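Local coordinates for protein deoxyhypusine synthase, putative (Entamoeba histolytica, PDB 7L9R) that probably transfers the aminobutyl group of spermidine, with NAD as cofactor, to a lysine of the translation factor eIF5A, as deoxyhypusine synthases do, at residues N62-W67 against K85-Y90; S260-V265 against A287-Y292; T127-C132 against S205-A210; I118-G123 against I215-P220. One frame throughout, in Å; residues are numbered along the deposited sequence.

Contact 1. Residues N62-W67 against K85-Y90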
# COMPACT_ATOMS: atom_id res chain seq x y z
N ASN B 62 26.46 6.86 -11.17
CA ASN B 62 27.78 7.00 -11.77
C ASN B 62 27.87 8.23 -12.67
O ASN B 62 28.93 8.85 -12.77
CB ASN B 62 28.15 5.75 -12.56
CG ASN B 62 28.57 4.60 -11.67
OD1 ASN B 62 29.19 4.81 -10.63
ND2 ASN B 62 28.21 3.39 -12.06
N LYS B 63 26.76 8.60 -13.32
CA LYS B 63 26.76 9.84 -14.10
C LYS B 63 26.91 11.06 -13.20
O LYS B 63 27.56 12.04 -13.58
CB LYS B 63 25.48 9.93 -14.93
CG LYS B 63 25.40 8.93 -16.06
CD LYS B 63 24.18 9.18 -16.93
CE LYS B 63 24.00 8.08 -17.97
NZ LYS B 63 22.97 8.46 -18.98
N MET B 64 26.32 11.03 -11.99
CA MET B 64 26.54 12.13 -11.05
C MET B 64 28.02 12.27 -10.73
O MET B 64 28.57 13.38 -10.73
CB MET B 64 25.76 11.90 -9.75
CG MET B 64 24.26 11.75 -9.87
SD MET B 64 23.54 11.48 -8.23
CE MET B 64 21.85 11.03 -8.62
N LEU B 65 28.68 11.14 -10.44
CA LEU B 65 30.07 11.18 -9.99
C LEU B 65 31.03 11.59 -11.10
O LEU B 65 32.03 12.26 -10.82
CB LEU B 65 30.46 9.81 -9.43
CG LEU B 65 29.64 9.34 -8.22
CD1 LEU B 65 29.88 7.87 -7.93
CD2 LEU B 65 29.96 10.18 -7.00
N THR B 66 30.74 11.22 -12.35
CA THR B 66 31.66 11.45 -13.46
C THR B 66 31.32 12.67 -14.30
O THR B 66 32.05 12.96 -15.26
CB THR B 66 31.71 10.23 -14.38
OG1 THR B 66 30.43 10.03 -14.99
CG2 THR B 66 32.09 8.98 -13.59
N TRP B 67 30.23 13.38 -13.99
CA TRP B 67 29.81 14.48 -14.85
C TRP B 67 30.88 15.57 -14.93
O TRP B 67 31.49 15.95 -13.92
CB TRP B 67 28.51 15.10 -14.34
CG TRP B 67 28.02 16.22 -15.21
CD1 TRP B 67 27.16 16.13 -16.26
CD2 TRP B 67 28.39 17.61 -15.13
NE1 TRP B 67 26.96 17.36 -16.83
CE2 TRP B 67 27.71 18.29 -16.16
CE3 TRP B 67 29.24 18.34 -14.29
CZ2 TRP B 67 27.83 19.66 -16.36
CZ3 TRP B 67 29.36 19.70 -14.49
CH2 TRP B 67 28.66 20.35 -15.52
N LYS B 85 33.35 22.84 -10.86
CA LYS B 85 32.54 22.54 -12.04
C LYS B 85 32.27 21.04 -12.08
O LYS B 85 32.88 20.27 -12.83
CB LYS B 85 33.24 23.04 -13.30
CG LYS B 85 33.53 24.53 -13.28
CD LYS B 85 32.30 25.32 -12.89
CE LYS B 85 32.49 26.82 -13.07
NZ LYS B 85 33.59 27.37 -12.23
N ARG B 86 31.32 20.62 -11.25
CA ARG B 86 30.93 19.22 -11.14
C ARG B 86 29.50 19.16 -10.62
O ARG B 86 28.85 20.19 -10.39
CB ARG B 86 31.88 18.45 -10.23
CG ARG B 86 31.80 18.88 -8.78
CD ARG B 86 32.74 18.06 -7.93
NE ARG B 86 32.54 18.31 -6.51
CZ ARG B 86 33.09 17.59 -5.54
NH1 ARG B 86 33.89 16.57 -5.81
NH2 ARG B 86 32.82 17.89 -4.28
N CYS B 87 29.01 17.94 -10.44
CA CYS B 87 27.66 17.71 -9.96
C CYS B 87 27.65 17.76 -8.43
O CYS B 87 28.42 17.04 -7.78
CB CYS B 87 27.14 16.36 -10.46
SG CYS B 87 25.43 16.00 -9.99
N THR B 88 26.80 18.61 -7.87
CA THR B 88 26.55 18.61 -6.43
C THR B 88 25.59 17.47 -6.11
O THR B 88 24.62 17.24 -6.84
CB THR B 88 25.95 19.95 -5.98
OG1 THR B 88 26.86 21.02 -6.30
CG2 THR B 88 25.73 19.95 -4.48
N ILE B 89 25.88 16.71 -5.06
CA ILE B 89 25.16 15.48 -4.75
C ILE B 89 24.51 15.60 -3.38
O ILE B 89 25.19 15.84 -2.38
CB ILE B 89 26.08 14.25 -4.82
CG1 ILE B 89 26.71 14.16 -6.22
CG2 ILE B 89 25.30 12.99 -4.49
CD1 ILE B 89 27.54 12.93 -6.44
N TYR B 90 23.19 15.38 -3.34
CA TYR B 90 22.38 15.46 -2.14
C TYR B 90 21.94 14.05 -1.76
O TYR B 90 21.41 13.32 -2.60
CB TYR B 90 21.14 16.34 -2.37
CG TYR B 90 21.46 17.78 -2.69
CD1 TYR B 90 21.85 18.15 -3.97
CD2 TYR B 90 21.38 18.76 -1.72
CE1 TYR B 90 22.16 19.47 -4.27
CE2 TYR B 90 21.68 20.08 -2.00
CZ TYR B 90 22.07 20.43 -3.28
OH TYR B 90 22.38 21.74 -3.56
O HOH W 1 30.30 15.49 -11.50
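Trp-67 lays the benzo side of its indole along the backbone of Arg-86, where the C-terminal end of helix 51-66 packs on strand 87-93 of the central parallel sheet, in an alpha/beta fold of the Rossmann-like kind known for deoxyhypusine synthases. The ring meets this backbone with its rim: Arg-86 CA lies near the ring plane, 3.7 Å from Trp-67 CE3, and Arg-86 N lies in that plane. With CG anti to the backbone N (chi1 -179°), the indole swings off the helix end and reaches the residues leading into the strand. One turn back, Met-64 does its touching with CB rather than with its thioether; the chain beyond CG runs extended and leads away from 85-90, toward Ile-266. CB of Met-64 sits 3.9 Å from Ile-89 CD1 and 4.1 Å from Cys-87 SG, two side chains that both point at the helix. Leu-65 crosses Ile-89 at about a right angle, its CD2 against the same CD1 at 3.7 Å. Phe-289 of the neighbouring strand 289-294 also packs on Met-64, Trp-67 and Cys-87. No direct hydrogen bond joins the two segments, but one water bridges them: it donates to Met-64 O (2.8 Å) and to Trp-67 O (2.7 Å) while accepting from Cys-87 N at 3.0 Å.

Contact 2. Residues S260-V265 against A287-Y292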
# COMPACT_ATOMS: atom_id res chain seq x y z
N SER B 260 24.42 25.79 -7.84
CA SER B 260 25.28 24.68 -8.23
C SER B 260 25.25 24.48 -9.74
O SER B 260 24.23 24.68 -10.41
CB SER B 260 24.86 23.39 -7.54
OG SER B 260 23.65 22.91 -8.08
N VAL B 261 26.40 24.06 -10.28
CA VAL B 261 26.53 23.87 -11.72
C VAL B 261 25.67 22.71 -12.21
O VAL B 261 25.07 22.78 -13.29
CB VAL B 261 28.02 23.67 -12.08
CG1 VAL B 261 28.16 23.21 -13.52
CG2 VAL B 261 28.79 24.98 -11.88
N GLU B 262 25.58 21.64 -11.41
CA GLU B 262 24.82 20.45 -11.77
C GLU B 262 24.39 19.77 -10.48
O GLU B 262 25.14 19.77 -9.50
CB GLU B 262 25.66 19.51 -12.65
CG GLU B 262 24.89 18.38 -13.30
CD GLU B 262 24.35 18.77 -14.67
OE1 GLU B 262 24.39 19.97 -15.00
OE2 GLU B 262 23.89 17.87 -15.40
N THR B 263 23.19 19.20 -10.48
CA THR B 263 22.58 18.64 -9.27
C THR B 263 22.30 17.15 -9.42
O THR B 263 21.80 16.70 -10.45
CB THR B 263 21.27 19.34 -8.92
OG1 THR B 263 20.31 19.10 -9.97
CG2 THR B 263 21.47 20.83 -8.75
N GLY B 264 22.61 16.40 -8.37
CA GLY B 264 22.19 15.01 -8.27
C GLY B 264 21.52 14.76 -6.94
O GLY B 264 21.95 15.28 -5.91
N VAL B 265 20.48 13.95 -6.96
CA VAL B 265 19.65 13.72 -5.78
C VAL B 265 19.44 12.22 -5.60
O VAL B 265 19.06 11.53 -6.55
CB VAL B 265 18.31 14.46 -5.87
CG1 VAL B 265 17.39 14.03 -4.78
CG2 VAL B 265 18.54 15.95 -5.77
N ALA B 287 15.79 17.37 -10.26
CA ALA B 287 17.23 17.57 -10.39
C ALA B 287 17.70 17.06 -11.75
O ALA B 287 16.97 16.38 -12.47
CB ALA B 287 17.97 16.85 -9.27
N ASP B 288 18.94 17.41 -12.10
CA ASP B 288 19.51 16.89 -13.35
C ASP B 288 19.60 15.37 -13.31
O ASP B 288 19.33 14.70 -14.31
CB ASP B 288 20.89 17.49 -13.59
CG ASP B 288 20.86 19.00 -13.74
OD1 ASP B 288 20.13 19.51 -14.62
OD2 ASP B 288 21.59 19.68 -12.98
N PHE B 289 19.98 14.82 -12.16
CA PHE B 289 20.01 13.38 -11.93
C PHE B 289 19.29 13.08 -10.62
O PHE B 289 19.50 13.77 -9.61
CB PHE B 289 21.45 12.85 -11.85
CG PHE B 289 22.29 13.17 -13.06
CD1 PHE B 289 22.11 12.48 -14.25
CD2 PHE B 289 23.28 14.14 -12.99
CE1 PHE B 289 22.89 12.77 -15.36
CE2 PHE B 289 24.07 14.43 -14.09
CZ PHE B 289 23.87 13.75 -15.28
N ALA B 290 18.45 12.05 -10.62
CA ALA B 290 17.68 11.74 -9.42
C ALA B 290 17.47 10.24 -9.32
O ALA B 290 17.14 9.58 -10.30
CB ALA B 290 16.33 12.47 -9.40
N VAL B 291 17.66 9.72 -8.11
CA VAL B 291 17.40 8.32 -7.79
C VAL B 291 16.53 8.30 -6.54
O VAL B 291 16.92 8.86 -5.50
CB VAL B 291 18.70 7.53 -7.57
CG1 VAL B 291 18.40 6.12 -7.04
CG2 VAL B 291 19.48 7.46 -8.86
N TYR B 292 15.37 7.67 -6.63
CA TYR B 292 14.44 7.55 -5.51
C TYR B 292 14.27 6.07 -5.21
O TYR B 292 13.97 5.28 -6.11
CB TYR B 292 13.08 8.20 -5.82
CG TYR B 292 13.16 9.61 -6.36
CD1 TYR B 292 13.38 10.69 -5.51
CD2 TYR B 292 13.00 9.87 -7.71
CE1 TYR B 292 13.45 11.99 -6.01
CE2 TYR B 292 13.06 11.16 -8.22
CZ TYR B 292 13.29 12.22 -7.36
OH TYR B 292 13.36 13.51 -7.86
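Chi1 of Thr-263, at 64°, sets OG1 between its own backbone N and carbonyl carbon, and chi1 of Asp-288, at -62°, turns its carboxylate beside its own backbone N; together they let the two residues exchange bonds. Asp-288 N donates to Thr-263 OG1 at 3.0 Å, and Thr-263 N donates back to Asp-288 OD2, also at 3.0 Å, on the anti lone pair of that oxygen. The pair joins Thr-263, in strand 262-268, to Asp-288, just before the parallel strand 289-294; beyond it the main chains continue the pattern. Phe-289 N reaches Thr-263 O, Val-265 N binds Phe-289 O at 2.8 Å, and Val-291 N donates to Val-265 O. Strand 262-268 bonds to Thr-88 and Tyr-90 on its other edge, and strand 289-294 to Glu-322, so both are interior strands of the sheet. On the face bearing Val-265, CG2 of that residue rests against Ala-287 CB at 3.7 Å, while Thr-263 OG1 touches the same methyl. On the opposite face, Phe-289 packs on Ile-60 of helix 51-66. Glu-262 bends at chi2 and stacks its carboxylate over that of Asp-288, the planes 18° apart, with Glu-262 OE1 3.5 Å from Asp-288 OD2. Two acceptors so close cannot bond without a proton between them; the backbone N-H on OD2 should ease the repulsion, and the pairing could raise the pKa of one of these acids.

Contact 3. Residues T127-C132 against S205-A210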
# COMPACT_ATOMS: atom_id res chain seq x y z
N THR B 127 20.13 8.68 16.70
CA THR B 127 20.49 7.29 16.47
C THR B 127 21.98 7.14 16.17
O THR B 127 22.63 6.23 16.69
CB THR B 127 19.65 6.72 15.33
OG1 THR B 127 18.27 6.85 15.67
CG2 THR B 127 19.97 5.26 15.05
N ASP B 128 22.52 8.04 15.34
CA ASP B 128 23.94 8.00 15.01
C ASP B 128 24.79 8.18 16.27
O ASP B 128 25.78 7.45 16.47
CB ASP B 128 24.24 9.09 13.98
CG ASP B 128 25.68 9.05 13.46
OD1 ASP B 128 26.17 7.95 13.11
OD2 ASP B 128 26.29 10.14 13.36
N ILE B 129 24.39 9.11 17.14
CA ILE B 129 25.06 9.31 18.43
C ILE B 129 24.89 8.08 19.32
O ILE B 129 25.85 7.61 19.94
CB ILE B 129 24.50 10.57 19.12
CG1 ILE B 129 24.84 11.83 18.32
CG2 ILE B 129 25.00 10.67 20.56
CD1 ILE B 129 24.11 13.07 18.81
N MET B 130 23.66 7.57 19.41
CA MET B 130 23.36 6.45 20.29
C MET B 130 24.21 5.23 19.96
O MET B 130 24.69 4.53 20.86
CB MET B 130 21.87 6.12 20.21
CG MET B 130 21.40 5.02 21.14
SD MET B 130 19.62 4.74 21.05
CE MET B 130 18.99 6.41 21.06
N LYS B 131 24.43 4.97 18.67
CA LYS B 131 25.22 3.81 18.26
C LYS B 131 26.69 3.93 18.63
O LYS B 131 27.39 2.92 18.58
CB LYS B 131 25.08 3.58 16.76
CG LYS B 131 23.74 3.01 16.35
CD LYS B 131 23.66 2.74 14.87
CE LYS B 131 22.49 1.83 14.54
NZ LYS B 131 22.40 1.48 13.09
N CYS B 132 27.17 5.11 19.01
CA CYS B 132 28.54 5.23 19.49
C CYS B 132 28.70 4.75 20.92
O CYS B 132 29.83 4.48 21.35
CB CYS B 132 29.03 6.68 19.38
SG CYS B 132 29.15 7.33 17.71
N SER B 205 30.80 7.50 13.51
CA SER B 205 29.53 8.19 13.35
C SER B 205 29.50 9.01 12.06
O SER B 205 30.52 9.51 11.58
CB SER B 205 29.25 9.09 14.55
OG SER B 205 29.87 10.35 14.38
N VAL B 206 28.29 9.14 11.51
CA VAL B 206 28.08 9.99 10.34
C VAL B 206 28.39 11.45 10.66
O VAL B 206 29.11 12.13 9.92
CB VAL B 206 26.65 9.81 9.81
CG1 VAL B 206 26.34 10.83 8.73
CG2 VAL B 206 26.43 8.38 9.29
N ILE B 207 27.89 11.94 11.80
CA ILE B 207 27.96 13.39 12.04
C ILE B 207 29.39 13.85 12.31
O ILE B 207 29.76 14.97 11.93
CB ILE B 207 27.01 13.83 13.18
CG1 ILE B 207 27.44 13.21 14.51
CG2 ILE B 207 25.57 13.48 12.84
CD1 ILE B 207 26.65 13.75 15.68
N THR B 208 30.23 13.02 12.93
CA THR B 208 31.61 13.44 13.13
C THR B 208 32.32 13.63 11.79
O THR B 208 33.03 14.62 11.59
CB THR B 208 32.37 12.45 14.00
OG1 THR B 208 31.83 12.45 15.33
CG2 THR B 208 33.86 12.80 14.04
N TRP B 209 32.11 12.70 10.86
CA TRP B 209 32.75 12.81 9.55
C TRP B 209 32.11 13.91 8.71
O TRP B 209 32.78 14.49 7.85
CB TRP B 209 32.69 11.47 8.82
CG TRP B 209 33.80 10.53 9.22
CD1 TRP B 209 33.69 9.44 10.03
CD2 TRP B 209 35.18 10.62 8.85
NE1 TRP B 209 34.90 8.84 10.18
CE2 TRP B 209 35.84 9.54 9.46
CE3 TRP B 209 35.92 11.50 8.05
CZ2 TRP B 209 37.21 9.31 9.31
CZ3 TRP B 209 37.29 11.27 7.90
CH2 TRP B 209 37.91 10.18 8.52
N ALA B 210 30.82 14.20 8.92
CA ALA B 210 30.21 15.30 8.19
C ALA B 210 30.80 16.64 8.64
O ALA B 210 31.04 17.53 7.81
CB ALA B 210 28.70 15.29 8.36
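Hydrogen bonds dominate where Asp-128 meets the start of helix 206-212. Its CG stands anti to the backbone N (chi1 -174°), which carries the carboxylate across to the first turn of that helix. Val-206 N donates to Asp-128 OD1 at 2.9 Å and Ile-207 N to Asp-128 OD2 at 2.9 Å; the bonds are fairly straight, 164° and 163° at the hydrogen. Both oxygens are met on the syn side, somewhat out of the carboxylate plane, so the group lies as a fork over two successive N-H groups. Arg-103 of helix 102-111 adds a salt bridge to OD1, which would offset the buried charge further, along with the positive end of the helix dipole. Here an acid from helix 124-130 binds the first-turn amides of a second helix, whose N-cap residue is Ser-205. The hydroxyl of Ser-205 turns to its own helix and shares a hydrogen bond of 3.0 Å with Thr-208 OG1, besides bonding to Asp-202 O. Van der Waals contacts close the flanks. Ser-205 CB sits against Asp-128 OD2 and, at 3.6 Å, against Cys-132 SG. On Ile-207, CG1 and CG2 each lie 3.5 Å from Asp-128 OD2, and CD1 extends to Ile-129 CG1 at 3.7 Å, the two isoleucine side chains running slantwise past each other, Ile-129 also packing on Trp-169 and Leu-170 of helix 160-179 and Ile-207 on Ile-193 of helix 189-200.

Contact 4. Residues I118-G123 against I215-P220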
# COMPACT_ATOMS: atom_id res chain seq x y z
N ILE B 118 23.35 16.39 3.11
CA ILE B 118 22.44 15.36 3.58
C ILE B 118 21.16 16.03 4.06
O ILE B 118 21.19 17.11 4.66
CB ILE B 118 23.08 14.52 4.71
CG1 ILE B 118 24.17 13.61 4.13
CG2 ILE B 118 22.03 13.69 5.43
CD1 ILE B 118 24.85 12.77 5.18
N VAL B 119 20.03 15.40 3.75
CA VAL B 119 18.74 15.76 4.33
C VAL B 119 18.21 14.53 5.03
O VAL B 119 18.24 13.43 4.46
CB VAL B 119 17.75 16.26 3.27
CG1 VAL B 119 16.45 16.69 3.93
CG2 VAL B 119 18.34 17.42 2.48
N THR B 120 17.78 14.68 6.28
CA THR B 120 17.26 13.53 6.99
C THR B 120 16.11 13.97 7.90
O THR B 120 15.70 15.13 7.89
CB THR B 120 18.37 12.79 7.75
OG1 THR B 120 17.86 11.56 8.28
CG2 THR B 120 18.93 13.65 8.88
N THR B 121 15.60 13.03 8.69
CA THR B 121 14.36 13.22 9.43
C THR B 121 14.60 13.07 10.93
O THR B 121 15.69 12.71 11.38
CB THR B 121 13.31 12.20 8.98
OG1 THR B 121 13.78 10.88 9.29
CG2 THR B 121 13.08 12.30 7.48
N ALA B 122 13.54 13.35 11.69
CA ALA B 122 13.60 13.33 13.15
C ALA B 122 14.04 11.97 13.67
O ALA B 122 13.52 10.93 13.27
CB ALA B 122 12.23 13.69 13.73
N GLY B 123 15.02 11.97 14.58
CA GLY B 123 15.54 10.77 15.18
C GLY B 123 16.85 10.28 14.57
O GLY B 123 17.54 9.48 15.21
N ILE B 215 30.37 18.61 5.30
CA ILE B 215 29.15 18.16 4.65
C ILE B 215 28.00 18.57 5.56
O ILE B 215 27.88 18.10 6.70
CB ILE B 215 29.19 16.65 4.38
CG1 ILE B 215 30.24 16.38 3.28
CG2 ILE B 215 27.82 16.14 3.96
CD1 ILE B 215 30.77 14.97 3.22
N THR B 216 27.18 19.49 5.06
CA THR B 216 26.11 20.07 5.85
C THR B 216 24.92 19.13 5.89
O THR B 216 24.51 18.59 4.85
CB THR B 216 25.72 21.43 5.28
OG1 THR B 216 26.89 22.26 5.20
CG2 THR B 216 24.66 22.12 6.14
N ILE B 217 24.36 18.93 7.08
CA ILE B 217 23.24 18.02 7.30
C ILE B 217 22.03 18.85 7.69
O ILE B 217 22.04 19.54 8.72
CB ILE B 217 23.56 16.97 8.38
CG1 ILE B 217 24.77 16.13 7.97
CG2 ILE B 217 22.35 16.10 8.66
CD1 ILE B 217 25.22 15.15 9.03
N PHE B 218 20.99 18.80 6.86
CA PHE B 218 19.73 19.48 7.14
C PHE B 218 18.76 18.52 7.81
O PHE B 218 18.68 17.34 7.45
CB PHE B 218 19.12 20.03 5.85
CG PHE B 218 19.99 21.03 5.16
CD1 PHE B 218 20.03 22.35 5.59
CD2 PHE B 218 20.79 20.66 4.09
CE1 PHE B 218 20.84 23.28 4.96
CE2 PHE B 218 21.61 21.59 3.46
CZ PHE B 218 21.63 22.90 3.89
N CYS B 219 18.05 19.03 8.81
CA CYS B 219 17.06 18.24 9.55
C CYS B 219 16.03 19.18 10.16
O CYS B 219 16.08 19.47 11.36
CB CYS B 219 17.73 17.38 10.62
SG CYS B 219 16.62 16.23 11.46
N PRO B 220 15.09 19.69 9.36
CA PRO B 220 14.12 20.66 9.90
C PRO B 220 13.33 20.14 11.09
O PRO B 220 12.93 20.93 11.94
CB PRO B 220 13.20 20.93 8.69
CG PRO B 220 14.01 20.57 7.50
CD PRO B 220 14.88 19.42 7.93
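Phe-218 holds its ring obliquely beside the carbonyl of Ile-118, with CD2 3.6 Å from Ile-118 O, and Val-119 CG2 is also oblique to it. One ring face takes the methyl CG2 of Thr-216, 3.8 Å above the plane and offset toward the rim. The backbones pair as parallel strands: Ile-118 N donates to Thr-216 O, Phe-218 N to Ile-118 O at 2.8 Å, and Thr-120 N to Phe-218 O. On the face opposite the phenylalanine, Ile-118 and Ile-217 lie side by side and point the same way, CB of Ile-118 being 4.0 Å from CG1 of Ile-217. Beyond the paired residues, Cys-219 has SG anti to its backbone N (chi1 -173°), which brings the sulfur to 3.6 Å from Thr-121 O. Thr-120 OG1 bonds to Phe-93 O and Thr-121 OG1 to Ser-95 N. Strand 216-218 ends the sheet within this chain, next to 117-120, which in turn bonds to 87-93; helix 247-258 packs on the Val-119 and Phe-218 side, while helices 102-111 and 189-200 supply Val-110 and Ile-193 to the isoleucine side.

All four contacts are buried, the centre of contact 4 lying about 7 Å from the centre of the chain, nearer than the others. Contacts 1, 2 and 4 share one parallel sheet: strand 87-93 of contact 1 lies between 117-120 of contact 4 and 262-268 of contact 2. Contacts 1 and 2 touch through probable backbone bonds from Thr-88 to Glu-262 and Gly-264. Contact 3 joins helices instead, yet it adjoins contact 4, because helices 124-130 and 206-212 each neighbour in sequence one of that contact's strands. Their chemistry follows position: strand pairing in 2 and 4, a stacked carboxylate pair added in 2, helix-end amides bound by an acid in 3, and apolar, water-bridged helix-on-sheet packing in 1.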